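Long-range contacts in endonuclease Bse634IR (Geobacillus stearothermophilus, PDB 3V1Z), which is a type IIF restriction endonuclease that recognises a degenerate DNA sequence and probably cleaves it with the help of divalent metal ions: residues 8-13 with 52-57; 78-83 with 195-200; 99-104 with 145-150. The protein carries 1 engineered substitution. One frame throughout, in Å; residues are numbered along the deposited sequence.

Interaction 1: 8-13 with 52-57; sequences SNCVEE and NYVKDV
Ser-8 faces Val-57 and Cys-10 faces Val-54, their CA atoms 6.9 and 6.3 Å apart, as the chain leading into strand 11-16 runs past helix 43-60. Cys-10 is the wedge. With SG turned between its own backbone N and carbonyl carbon (chi1 75°), the sulfur enters between helix residues, 3.7 Å from Val-54 CB and equally close to Tyr-53 CE2. It meets the tyrosine ring obliquely, in a sulfur-aromatic contact. Farther along, Val-11 CG2 slides past Val-57 CG1 at 3.7 Å, while Val-57 CG2 lies beside Ser-8 OG and over one face of the tyrosine ring, toward its rim. Ser-8 OG accepts from Cys-10 N at 3.3 Å, closing an ST turn. The serine and tyrosine hydroxyls are both hydrogen-bonded to Glu-32 OE2, from helix 26-34. A phenylalanine in place of Tyr-53 would keep the ring beside the sulfur but would probably deprive Glu-32 of one of its two hydroxyl partners. The contact thus illustrates a division of labour: sulfur and valine methyls fill the buried seam, and a carboxylate gathers the hydroxyls at one end of it.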
loop_
_atom_site.group_PDB
_atom_site.type_symbol
_atom_site.label_atom_id
_atom_site.label_comp_id
_atom_site.label_asym_id
_atom_site.label_seq_id
_atom_site.Cartn_x
_atom_site.Cartn_y
_atom_site.Cartn_z
ATOM N N SER A 8 -7.501 -34.823 -7.537
ATOM C CA SER A 8 -6.839 -33.545 -7.781
ATOM C C SER A 8 -5.750 -33.251 -6.748
ATOM O O SER A 8 -5.837 -33.682 -5.596
ATOM C CB SER A 8 -7.870 -32.417 -7.787
ATOM O OG SER A 8 -7.249 -31.156 -7.910
ATOM N N ASN A 9 -4.726 -32.522 -7.181
ATOM C CA ASN A 9 -3.640 -32.096 -6.302
ATOM C C ASN A 9 -3.523 -30.573 -6.189
ATOM O O ASN A 9 -2.472 -30.050 -5.814
ATOM C CB ASN A 9 -2.308 -32.721 -6.741
ATOM C CG ASN A 9 -2.197 -34.193 -6.373
ATOM O OD1 ASN A 9 -1.667 -34.995 -7.144
ATOM N ND2 ASN A 9 -2.694 -34.556 -5.191
ATOM N N CYS A 10 -4.615 -29.871 -6.492
ATOM C CA CYS A 10 -4.655 -28.411 -6.377
ATOM C C CYS A 10 -4.727 -27.954 -4.913
ATOM O O CYS A 10 -4.623 -26.761 -4.619
ATOM C CB CYS A 10 -5.826 -27.836 -7.179
ATOM S SG CYS A 10 -7.439 -28.075 -6.424
ATOM N N VAL A 11 -4.936 -28.914 -4.015
ATOM C CA VAL A 11 -4.885 -28.691 -2.570
ATOM C C VAL A 11 -4.011 -29.766 -1.918
ATOM O O VAL A 11 -4.003 -30.922 -2.350
ATOM C CB VAL A 11 -6.294 -28.659 -1.909
ATOM C CG1 VAL A 11 -7.069 -27.415 -2.331
ATOM C CG2 VAL A 11 -7.087 -29.929 -2.219
ATOM N N GLU A 12 -3.274 -29.369 -0.886
ATOM C CA GLU A 12 -2.318 -30.245 -0.223
ATOM C C GLU A 12 -2.576 -30.273 1.277
ATOM O O GLU A 12 -3.008 -29.279 1.866
ATOM C CB GLU A 12 -0.883 -29.774 -0.492
ATOM C CG GLU A 12 0.140 -30.888 -0.532
ATOM C CD GLU A 12 1.531 -30.450 -0.105
ATOM O OE1 GLU A 12 1.981 -29.351 -0.499
ATOM O OE2 GLU A 12 2.187 -31.225 0.625
ATOM N N GLU A 13 -2.309 -31.422 1.885
ATOM C CA GLU A 13 -2.454 -31.591 3.325
ATOM C C GLU A 13 -1.088 -31.590 3.991
ATOM O O GLU A 13 -0.147 -32.221 3.499
ATOM C CB GLU A 13 -3.186 -32.895 3.639
ATOM C CG GLU A 13 -4.696 -32.813 3.528
ATOM C CD GLU A 13 -5.353 -34.175 3.637
ATOM O OE1 GLU A 13 -5.328 -34.934 2.644
ATOM O OE2 GLU A 13 -5.900 -34.486 4.719
ATOM N N ASN A 52 -13.339 -21.618 -7.988
ATOM C CA ASN A 52 -14.441 -22.562 -7.856
ATOM C C ASN A 52 -14.012 -24.008 -8.089
ATOM O O ASN A 52 -14.616 -24.921 -7.540
ATOM C CB ASN A 52 -15.596 -22.184 -8.791
ATOM C CG ASN A 52 -16.266 -20.882 -8.389
ATOM O OD1 ASN A 52 -16.191 -20.461 -7.231
ATOM N ND2 ASN A 52 -16.930 -20.237 -9.345
ATOM N N TYR A 53 -12.969 -24.212 -8.892
ATOM C CA TYR A 53 -12.386 -25.542 -9.064
ATOM C C TYR A 53 -11.734 -26.075 -7.785
ATOM O O TYR A 53 -11.953 -27.233 -7.428
ATOM C CB TYR A 53 -11.395 -25.583 -10.235
ATOM C CG TYR A 53 -10.633 -26.890 -10.335
ATOM C CD1 TYR A 53 -11.233 -28.034 -10.872
ATOM C CD2 TYR A 53 -9.318 -26.986 -9.888
ATOM C CE1 TYR A 53 -10.534 -29.243 -10.959
ATOM C CE2 TYR A 53 -8.614 -28.185 -9.970
ATOM C CZ TYR A 53 -9.227 -29.306 -10.505
ATOM O OH TYR A 53 -8.521 -30.489 -10.585
ATOM N N VAL A 54 -10.934 -25.254 -7.100
ATOM C CA VAL A 54 -10.291 -25.715 -5.856
ATOM C C VAL A 54 -11.334 -25.888 -4.743
ATOM O O VAL A 54 -11.201 -26.772 -3.897
ATOM C CB VAL A 54 -9.033 -24.857 -5.380
ATOM C CG1 VAL A 54 -8.449 -23.996 -6.497
ATOM C CG2 VAL A 54 -9.338 -24.012 -4.173
ATOM N N LYS A 55 -12.372 -25.052 -4.778
ATOM C CA LYS A 55 -13.486 -25.105 -3.832
ATOM C C LYS A 55 -14.304 -26.386 -3.995
ATOM O O LYS A 55 -14.732 -26.987 -3.010
ATOM C CB LYS A 55 -14.386 -23.881 -4.003
ATOM C CG LYS A 55 -13.917 -22.651 -3.244
ATOM C CD LYS A 55 -14.774 -21.434 -3.589
ATOM C CE LYS A 55 -14.533 -20.297 -2.614
ATOM N NZ LYS A 55 -15.062 -19.018 -3.143
ATOM N N ASP A 56 -14.520 -26.791 -5.243
ATOM C CA ASP A 56 -15.166 -28.061 -5.547
ATOM C C ASP A 56 -14.306 -29.245 -5.112
ATOM O O ASP A 56 -14.828 -30.246 -4.612
ATOM C CB ASP A 56 -15.476 -28.148 -7.039
ATOM C CG ASP A 56 -16.560 -27.183 -7.462
ATOM O OD1 ASP A 56 -17.208 -26.580 -6.578
ATOM O OD2 ASP A 56 -16.763 -27.021 -8.682
ATOM N N VAL A 57 -12.995 -29.120 -5.290
ATOM C CA VAL A 57 -12.049 -30.164 -4.886
ATOM C C VAL A 57 -12.045 -30.403 -3.373
ATOM O O VAL A 57 -12.154 -31.543 -2.942
ATOM C CB VAL A 57 -10.620 -29.889 -5.425
ATOM C CG1 VAL A 57 -9.590 -30.782 -4.746
ATOM C CG2 VAL A 57 -10.577 -30.103 -6.932
#

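Interaction 2: 78-83 with 195-200; sequences WFEVMI and VGLKTS. With nucleotides of chain C.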
loop_
_atom_site.group_PDB
_atom_site.type_symbol
_atom_site.label_atom_id
_atom_site.label_comp_id
_atom_site.label_asym_id
_atom_site.label_seq_id
_atom_site.Cartn_x
_atom_site.Cartn_y
_atom_site.Cartn_z
ATOM N N TRP A 78 -2.222 -16.663 -9.882
ATOM C CA TRP A 78 -2.888 -17.047 -11.121
ATOM C C TRP A 78 -2.788 -15.932 -12.164
ATOM O O TRP A 78 -2.294 -16.162 -13.265
ATOM C CB TRP A 78 -4.351 -17.429 -10.880
ATOM C CG TRP A 78 -4.553 -18.695 -10.103
ATOM C CD1 TRP A 78 -3.699 -19.756 -10.016
ATOM C CD2 TRP A 78 -5.706 -19.039 -9.327
ATOM N NE1 TRP A 78 -4.241 -20.736 -9.218
ATOM C CE2 TRP A 78 -5.477 -20.321 -8.785
ATOM C CE3 TRP A 78 -6.913 -18.381 -9.033
ATOM C CZ2 TRP A 78 -6.415 -20.973 -7.961
ATOM C CZ3 TRP A 78 -7.846 -19.023 -8.206
ATOM C CH2 TRP A 78 -7.583 -20.306 -7.678
ATOM N N PHE A 79 -3.247 -14.738 -11.794
ATOM C CA PHE A 79 -3.168 -13.543 -12.637
ATOM C C PHE A 79 -1.738 -13.292 -13.154
ATOM O O PHE A 79 -1.538 -13.080 -14.344
ATOM C CB PHE A 79 -3.717 -12.334 -11.860
ATOM C CG PHE A 79 -3.974 -11.107 -12.702
ATOM C CD1 PHE A 79 -4.886 -11.132 -13.754
ATOM C CD2 PHE A 79 -3.331 -9.913 -12.408
ATOM C CE1 PHE A 79 -5.126 -9.987 -14.524
ATOM C CE2 PHE A 79 -3.562 -8.764 -13.163
ATOM C CZ PHE A 79 -4.466 -8.800 -14.226
ATOM N N GLU A 80 -0.745 -13.360 -12.268
ATOM C CA GLU A 80 0.651 -13.136 -12.676
ATOM C C GLU A 80 1.138 -14.170 -13.694
ATOM O O GLU A 80 1.805 -13.819 -14.669
ATOM C CB GLU A 80 1.582 -13.076 -11.466
ATOM C CG GLU A 80 1.377 -11.835 -10.601
ATOM C CD GLU A 80 1.736 -12.062 -9.133
ATOM O OE1 GLU A 80 2.617 -12.900 -8.842
ATOM O OE2 GLU A 80 1.119 -11.403 -8.266
ATOM N N VAL A 81 0.787 -15.435 -13.474
ATOM C CA VAL A 81 1.171 -16.514 -14.385
ATOM C C VAL A 81 0.430 -16.401 -15.728
ATOM O O VAL A 81 1.034 -16.569 -16.789
ATOM C CB VAL A 81 1.004 -17.916 -13.736
ATOM C CG1 VAL A 81 1.271 -19.023 -14.740
ATOM C CG2 VAL A 81 1.949 -18.069 -12.544
ATOM N N MET A 82 -0.861 -16.082 -15.683
ATOM C CA MET A 82 -1.626 -15.828 -16.906
ATOM C C MET A 82 -0.954 -14.740 -17.747
ATOM O O MET A 82 -0.812 -14.892 -18.961
ATOM C CB MET A 82 -3.071 -15.432 -16.581
ATOM C CG MET A 82 -3.993 -16.587 -16.181
ATOM S SD MET A 82 -5.582 -15.949 -15.576
ATOM C CE MET A 82 -6.327 -17.456 -14.959
ATOM N N ILE A 83 -0.535 -13.658 -17.086
ATOM C CA ILE A 83 0.118 -12.517 -17.737
ATOM C C ILE A 83 1.499 -12.898 -18.269
ATOM O O ILE A 83 1.824 -12.609 -19.415
ATOM C CB ILE A 83 0.254 -11.306 -16.766
ATOM C CG1 ILE A 83 -1.117 -10.841 -16.240
ATOM C CG2 ILE A 83 1.025 -10.150 -17.417
ATOM C CD1 ILE A 83 -2.097 -10.408 -17.282
ATOM N N VAL A 195 5.673 -3.222 -14.906
ATOM C CA VAL A 195 4.219 -3.218 -14.702
ATOM C C VAL A 195 3.877 -3.834 -13.346
ATOM O O VAL A 195 4.456 -4.859 -12.946
ATOM C CB VAL A 195 3.435 -3.955 -15.839
ATOM C CG1 VAL A 195 1.938 -3.708 -15.717
ATOM C CG2 VAL A 195 3.912 -3.517 -17.234
ATOM N N GLY A 196 2.964 -3.176 -12.637
ATOM C CA GLY A 196 2.366 -3.713 -11.430
ATOM C C GLY A 196 1.025 -4.336 -11.747
ATOM O O GLY A 196 0.143 -3.690 -12.341
ATOM N N LEU A 197 0.862 -5.584 -11.323
ATOM C CA LEU A 197 -0.295 -6.394 -11.688
ATOM C C LEU A 197 -1.186 -6.658 -10.483
ATOM O O LEU A 197 -0.738 -7.226 -9.484
ATOM C CB LEU A 197 0.174 -7.719 -12.306
ATOM C CG LEU A 197 1.039 -7.644 -13.576
ATOM C CD1 LEU A 197 1.619 -9.008 -13.904
ATOM C CD2 LEU A 197 0.241 -7.095 -14.755
ATOM N N LYS A 198 -2.452 -6.253 -10.580
ATOM C CA LYS A 198 -3.390 -6.427 -9.476
ATOM C C LYS A 198 -4.724 -6.980 -9.933
ATOM O O LYS A 198 -5.321 -6.452 -10.860
ATOM C CB LYS A 198 -3.584 -5.105 -8.735
ATOM C CG LYS A 198 -2.510 -4.831 -7.686
ATOM C CD LYS A 198 -2.231 -3.352 -7.570
ATOM C CE LYS A 198 -1.750 -2.969 -6.176
ATOM N NZ LYS A 198 -0.555 -3.738 -5.754
ATOM N N THR A 199 -5.196 -8.040 -9.284
ATOM C CA THR A 199 -6.516 -8.584 -9.615
ATOM C C THR A 199 -7.615 -7.561 -9.321
ATOM O O THR A 199 -8.602 -7.471 -10.049
ATOM C CB THR A 199 -6.817 -9.908 -8.877
ATOM O OG1 THR A 199 -6.847 -9.677 -7.467
ATOM C CG2 THR A 199 -5.758 -10.964 -9.195
ATOM N N SER A 200 -7.426 -6.782 -8.259
ATOM C CA SER A 200 -8.357 -5.720 -7.910
ATOM C C SER A 200 -7.586 -4.578 -7.282
ATOM O O SER A 200 -6.417 -4.745 -6.897
ATOM C CB SER A 200 -9.427 -6.230 -6.939
ATOM O OG SER A 200 -8.878 -6.477 -5.656
ATOM P P DC C 7 -2.756 -8.905 -6.198
ATOM O OP1 DC C 7 -3.180 -9.188 -7.583
ATOM O OP2 DC C 7 -2.161 -7.604 -5.807
ATOM O "O5'" DC C 7 -3.981 -9.194 -5.233
ATOM C "C5'" DC C 7 -4.653 -10.467 -5.256
ATOM C "C4'" DC C 7 -5.715 -10.434 -4.183
ATOM O "O4'" DC C 7 -5.064 -10.363 -2.890
ATOM C "C3'" DC C 7 -6.642 -9.212 -4.290
ATOM O "O3'" DC C 7 -7.968 -9.528 -3.951
ATOM C "C2'" DC C 7 -6.120 -8.289 -3.203
ATOM C "C1'" DC C 7 -5.646 -9.298 -2.164
ATOM N N1 DC C 7 -4.695 -8.656 -1.211
ATOM C C2 DC C 7 -4.948 -8.741 0.166
ATOM O O2 DC C 7 -5.936 -9.379 0.570
ATOM N N3 DC C 7 -4.084 -8.129 1.019
ATOM C C4 DC C 7 -3.029 -7.457 0.547
ATOM N N4 DC C 7 -2.216 -6.873 1.424
ATOM C C5 DC C 7 -2.763 -7.354 -0.850
ATOM C C6 DC C 7 -3.614 -7.966 -1.687
ATOM P P DG C 8 -8.968 -10.319 -4.901
ATOM O OP1 DG C 8 -8.250 -11.053 -5.964
ATOM O OP2 DG C 8 -10.056 -9.364 -5.243
ATOM O "O5'" DG C 8 -9.409 -11.452 -3.868
ATOM C "C5'" DG C 8 -10.706 -11.587 -3.418
ATOM C "C4'" DG C 8 -10.783 -11.615 -1.902
ATOM O "O4'" DG C 8 -9.824 -10.736 -1.247
ATOM C "C3'" DG C 8 -12.147 -11.103 -1.514
ATOM O "O3'" DG C 8 -12.717 -11.951 -0.537
ATOM C "C2'" DG C 8 -11.893 -9.668 -1.052
ATOM C "C1'" DG C 8 -10.495 -9.785 -0.455
ATOM N N9 DG C 8 -9.745 -8.533 -0.507
ATOM C C8 DG C 8 -9.547 -7.725 -1.606
ATOM N N7 DG C 8 -8.840 -6.662 -1.358
ATOM C C5 DG C 8 -8.543 -6.761 -0.005
ATOM C C6 DG C 8 -7.795 -5.895 0.840
ATOM O O6 DG C 8 -7.225 -4.836 0.534
ATOM N N1 DG C 8 -7.741 -6.370 2.157
ATOM C C2 DG C 8 -8.338 -7.538 2.600
ATOM N N2 DG C 8 -8.190 -7.863 3.897
ATOM N N3 DG C 8 -9.037 -8.348 1.814
ATOM C C4 DG C 8 -9.097 -7.906 0.534
#
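Phe-79 and Thr-199 meet because two first torsions complement each other. The phenylalanine has CG opposite its backbone N (chi1 -167°), which sends the ring from helix 68-93 toward the end of strand 191-198. Thr-199 (chi1 63°) divides its branches: CG2 packs 3.6 Å from Phe-79 CB, whereas OG1 is given to the DNA. The threonine CA lies over one face of the Phe-79 ring, and Ile-83 CG1 covers the centre of the opposite face, so the ring is held between the strand end and the next turn of its own helix. Its CE2 approaches Lys-198 O obliquely at 3.7 Å. Deeper in, Leu-197 CD1 rests on Ile-83 CG2, 3.7 Å away, and brushes the aliphatic part of Glu-80. The axes of the short helix and strand segments come within 8.7 Å, their N-to-C directions 132° apart.

On the DNA side, Thr-199 N donates to DC7 OP1 of chain C at 2.9 Å. Thr-199 OG1 donates to DG8 OP1 of chain C, though its modelled length is too short to trust, and Ser-200 OG reaches DG8 OP2 at 3.1 Å. Leu-197 is a calcium-binding position of this protein, probably through its backbone oxygen, although no metal is bound to this chain here. The chemistry implies a two-sided strand end: apolar groups seat it on the helix, while the Thr-199 amide and the Ser-200 hydroxyl bond consecutive phosphates, the threonine hydroxyl lying close by.

Interaction 3: 99-104 with 145-150; sequences YLIIKM and PDLLII. With nucleotides of chain C.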
loop_
_atom_site.group_PDB
_atom_site.type_symbol
_atom_site.label_atom_id
_atom_site.label_comp_id
_atom_site.label_asym_id
_atom_site.label_seq_id
_atom_site.Cartn_x
_atom_site.Cartn_y
_atom_site.Cartn_z
ATOM N N TYR A 99 13.157 -7.757 -27.447
ATOM C CA TYR A 99 12.417 -7.521 -26.202
ATOM C C TYR A 99 12.248 -8.786 -25.363
ATOM O O TYR A 99 12.121 -9.893 -25.885
ATOM C CB TYR A 99 11.032 -6.922 -26.478
ATOM C CG TYR A 99 11.031 -5.465 -26.870
ATOM C CD1 TYR A 99 10.773 -4.465 -25.932
ATOM C CD2 TYR A 99 11.264 -5.085 -28.185
ATOM C CE1 TYR A 99 10.772 -3.119 -26.299
ATOM C CE2 TYR A 99 11.255 -3.753 -28.562
ATOM C CZ TYR A 99 11.010 -2.778 -27.620
ATOM O OH TYR A 99 11.007 -1.466 -28.020
ATOM N N LEU A 100 12.255 -8.602 -24.050
ATOM C CA LEU A 100 11.858 -9.652 -23.121
ATOM C C LEU A 100 10.837 -9.070 -22.167
ATOM O O LEU A 100 10.982 -7.933 -21.721
ATOM C CB LEU A 100 13.058 -10.194 -22.343
ATOM C CG LEU A 100 14.068 -11.081 -23.083
ATOM C CD1 LEU A 100 15.251 -11.407 -22.182
ATOM C CD2 LEU A 100 13.413 -12.359 -23.607
ATOM N N ILE A 101 9.795 -9.844 -21.877
ATOM C CA ILE A 101 8.843 -9.487 -20.825
ATOM C C ILE A 101 8.934 -10.548 -19.732
ATOM O O ILE A 101 8.637 -11.721 -19.971
ATOM C CB ILE A 101 7.393 -9.344 -21.344
ATOM C CG1 ILE A 101 7.321 -8.350 -22.505
ATOM C CG2 ILE A 101 6.465 -8.873 -20.223
ATOM C CD1 ILE A 101 7.074 -8.977 -23.844
ATOM N N ILE A 102 9.352 -10.123 -18.540
ATOM C CA ILE A 102 9.781 -11.046 -17.486
ATOM C C ILE A 102 9.001 -10.839 -16.191
ATOM O O ILE A 102 8.979 -9.739 -15.647
ATOM C CB ILE A 102 11.309 -10.895 -17.199
ATOM C CG1 ILE A 102 12.130 -11.118 -18.477
ATOM C CG2 ILE A 102 11.761 -11.850 -16.081
ATOM C CD1 ILE A 102 13.504 -10.505 -18.457
ATOM N N LYS A 103 8.354 -11.903 -15.716
ATOM C CA LYS A 103 7.737 -11.930 -14.386
ATOM C C LYS A 103 8.817 -12.118 -13.318
ATOM O O LYS A 103 9.475 -13.167 -13.245
ATOM C CB LYS A 103 6.650 -13.020 -14.316
ATOM C CG LYS A 103 6.176 -13.472 -12.912
ATOM C CD LYS A 103 5.760 -12.331 -11.994
ATOM C CE LYS A 103 5.319 -12.838 -10.618
ATOM N NZ LYS A 103 6.273 -13.791 -9.963
ATOM N N MET A 104 8.998 -11.086 -12.498
ATOM C CA MET A 104 10.048 -11.083 -11.488
ATOM C C MET A 104 9.593 -11.765 -10.193
ATOM O O MET A 104 8.414 -11.684 -9.827
ATOM C CB MET A 104 10.505 -9.645 -11.196
ATOM C CG MET A 104 11.166 -8.915 -12.373
ATOM S SD MET A 104 12.678 -9.699 -12.975
ATOM C CE MET A 104 13.840 -9.334 -11.659
ATOM N N PRO A 145 9.293 -5.047 -9.100
ATOM C CA PRO A 145 8.191 -4.887 -10.054
ATOM C C PRO A 145 7.683 -6.264 -10.466
ATOM O O PRO A 145 8.477 -7.208 -10.546
ATOM C CB PRO A 145 8.848 -4.185 -11.241
ATOM C CG PRO A 145 10.099 -3.581 -10.709
ATOM C CD PRO A 145 10.559 -4.496 -9.619
ATOM N N ASP A 146 6.377 -6.392 -10.690
ATOM C CA ASP A 146 5.812 -7.689 -11.072
ATOM C C ASP A 146 6.304 -8.100 -12.447
ATOM O O ASP A 146 6.728 -9.235 -12.656
ATOM C CB ASP A 146 4.280 -7.670 -11.050
ATOM C CG ASP A 146 3.712 -7.440 -9.666
ATOM O OD1 ASP A 146 4.278 -7.971 -8.681
ATOM O OD2 ASP A 146 2.681 -6.732 -9.571
ATOM N N LEU A 147 6.251 -7.161 -13.384
ATOM C CA LEU A 147 6.639 -7.420 -14.764
ATOM C C LEU A 147 7.713 -6.419 -15.186
ATOM O O LEU A 147 7.611 -5.239 -14.873
ATOM C CB LEU A 147 5.395 -7.311 -15.656
ATOM C CG LEU A 147 5.217 -8.146 -16.926
ATOM C CD1 LEU A 147 5.177 -9.653 -16.658
ATOM C CD2 LEU A 147 3.942 -7.702 -17.646
ATOM N N LEU A 148 8.760 -6.892 -15.862
ATOM C CA LEU A 148 9.770 -5.993 -16.431
ATOM C C LEU A 148 9.933 -6.167 -17.937
ATOM O O LEU A 148 10.046 -7.285 -18.437
ATOM C CB LEU A 148 11.127 -6.126 -15.725
ATOM C CG LEU A 148 11.303 -5.474 -14.346
ATOM C CD1 LEU A 148 12.764 -5.582 -13.887
ATOM C CD2 LEU A 148 10.835 -4.007 -14.324
ATOM N N ILE A 149 9.941 -5.040 -18.646
ATOM C CA ILE A 149 10.133 -5.038 -20.091
ATOM C C ILE A 149 11.531 -4.524 -20.409
ATOM O O ILE A 149 11.890 -3.393 -20.079
ATOM C CB ILE A 149 9.014 -4.252 -20.836
ATOM C CG1 ILE A 149 7.665 -4.957 -20.671
ATOM C CG2 ILE A 149 9.317 -4.140 -22.315
ATOM C CD1 ILE A 149 6.869 -4.508 -19.470
ATOM N N ILE A 150 12.324 -5.391 -21.025
ATOM C CA ILE A 150 13.720 -5.104 -21.301
ATOM C C ILE A 150 13.982 -5.128 -22.802
ATOM O O ILE A 150 13.657 -6.107 -23.480
ATOM C CB ILE A 150 14.639 -6.109 -20.554
ATOM C CG1 ILE A 150 14.647 -5.778 -19.060
ATOM C CG2 ILE A 150 16.059 -6.083 -21.104
ATOM C CD1 ILE A 150 14.471 -6.975 -18.165
ATOM P P DC C 6 2.640 -7.332 -5.067
ATOM O OP1 DC C 6 2.666 -6.958 -6.494
ATOM O OP2 DC C 6 2.487 -6.294 -4.033
ATOM O "O5'" DC C 6 1.465 -8.391 -4.871
ATOM C "C5'" DC C 6 1.438 -9.661 -5.527
ATOM C "C4'" DC C 6 0.416 -10.588 -4.882
ATOM O "O4'" DC C 6 0.866 -10.993 -3.571
ATOM C "C3'" DC C 6 -0.954 -9.973 -4.614
ATOM O "O3'" DC C 6 -1.721 -10.057 -5.781
ATOM C "C2'" DC C 6 -1.517 -10.873 -3.524
ATOM C "C1'" DC C 6 -0.264 -11.279 -2.752
ATOM N N1 DC C 6 -0.129 -10.586 -1.421
ATOM C C2 DC C 6 -0.689 -11.162 -0.265
ATOM O O2 DC C 6 -1.306 -12.231 -0.343
ATOM N N3 DC C 6 -0.544 -10.515 0.921
ATOM C C4 DC C 6 0.121 -9.363 0.987
ATOM N N4 DC C 6 0.231 -8.769 2.183
ATOM C C5 DC C 6 0.700 -8.765 -0.173
ATOM C C6 DC C 6 0.556 -9.402 -1.336
#
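Leu-100 and Ile-150 exchange backbone hydrogen bonds, as do Ile-102 and Leu-148, making two antiparallel hydrogen-bonded pairs; a fifth bond, Met-104 N to Asp-146 O at 2.9 Å, carries the pairing past the strand ends. On one face Ile-101 CG2 presses against Leu-147 CG at 3.6 Å, and Ile-101 and Ile-149 lie side by side. On the other, Ile-102 CD1 meets Ile-150 CD1 at 3.7 Å, with Met-104 CG angled against Leu-148. Tyr-99 takes the Ile-149 CG2 methyl at its ring edge. In Lys-103 a bend at chi2 (52°) lays CD 3.3 Å from Asp-146 O, and a second at chi4 turns NZ to Met-104 O, at 3.0 Å but well above the carbonyl plane.

Asp-146, a calcium-binding residue of this PDDEXK-clan enzyme, has OD1 2.9 Å from DC6 OP1 of chain C, with no metal bound to this chain. Its OD2 accepts from Leu-197 N, which probably restrains the carboxylate's rotation, and a classic beta bulge sets Asp-146 and Leu-147 both opposite Val-195. Within this chain, strand 99-103 is an outermost strand of the mixed sheet and 147-151 its inner neighbour, next to 191-198; helix 68-93 covers the Ile-101 and Leu-147 face through Ile-83, Ala-84 and Ser-87.

How the interactions relate
From the N terminus, interaction 1 comes first, closing a loop of 38 residues that holds the rest of the hairpin, helix 26-34 and the start of helix 43-60. It is complete before interaction 2 opens on helix 68-93, and the two helices that follow each other meet where Val-54 packs on Trp-78. Interaction 2 spans 111 residues, and interaction 3 opens and shuts wholly within that span, pairing strands 99-103 and 147-151 before strand 191-198 arrives. That third strand then joins the same sheet, Val-195 N bonding to Leu-147 O. Interaction 1 thus ties the chain entering strand 11-16 to helix 43-60, while interactions 2 and 3 back the sheet with helix 68-93 and bring the end of strand 191-198 and the start of strand 147-151 to the DNA.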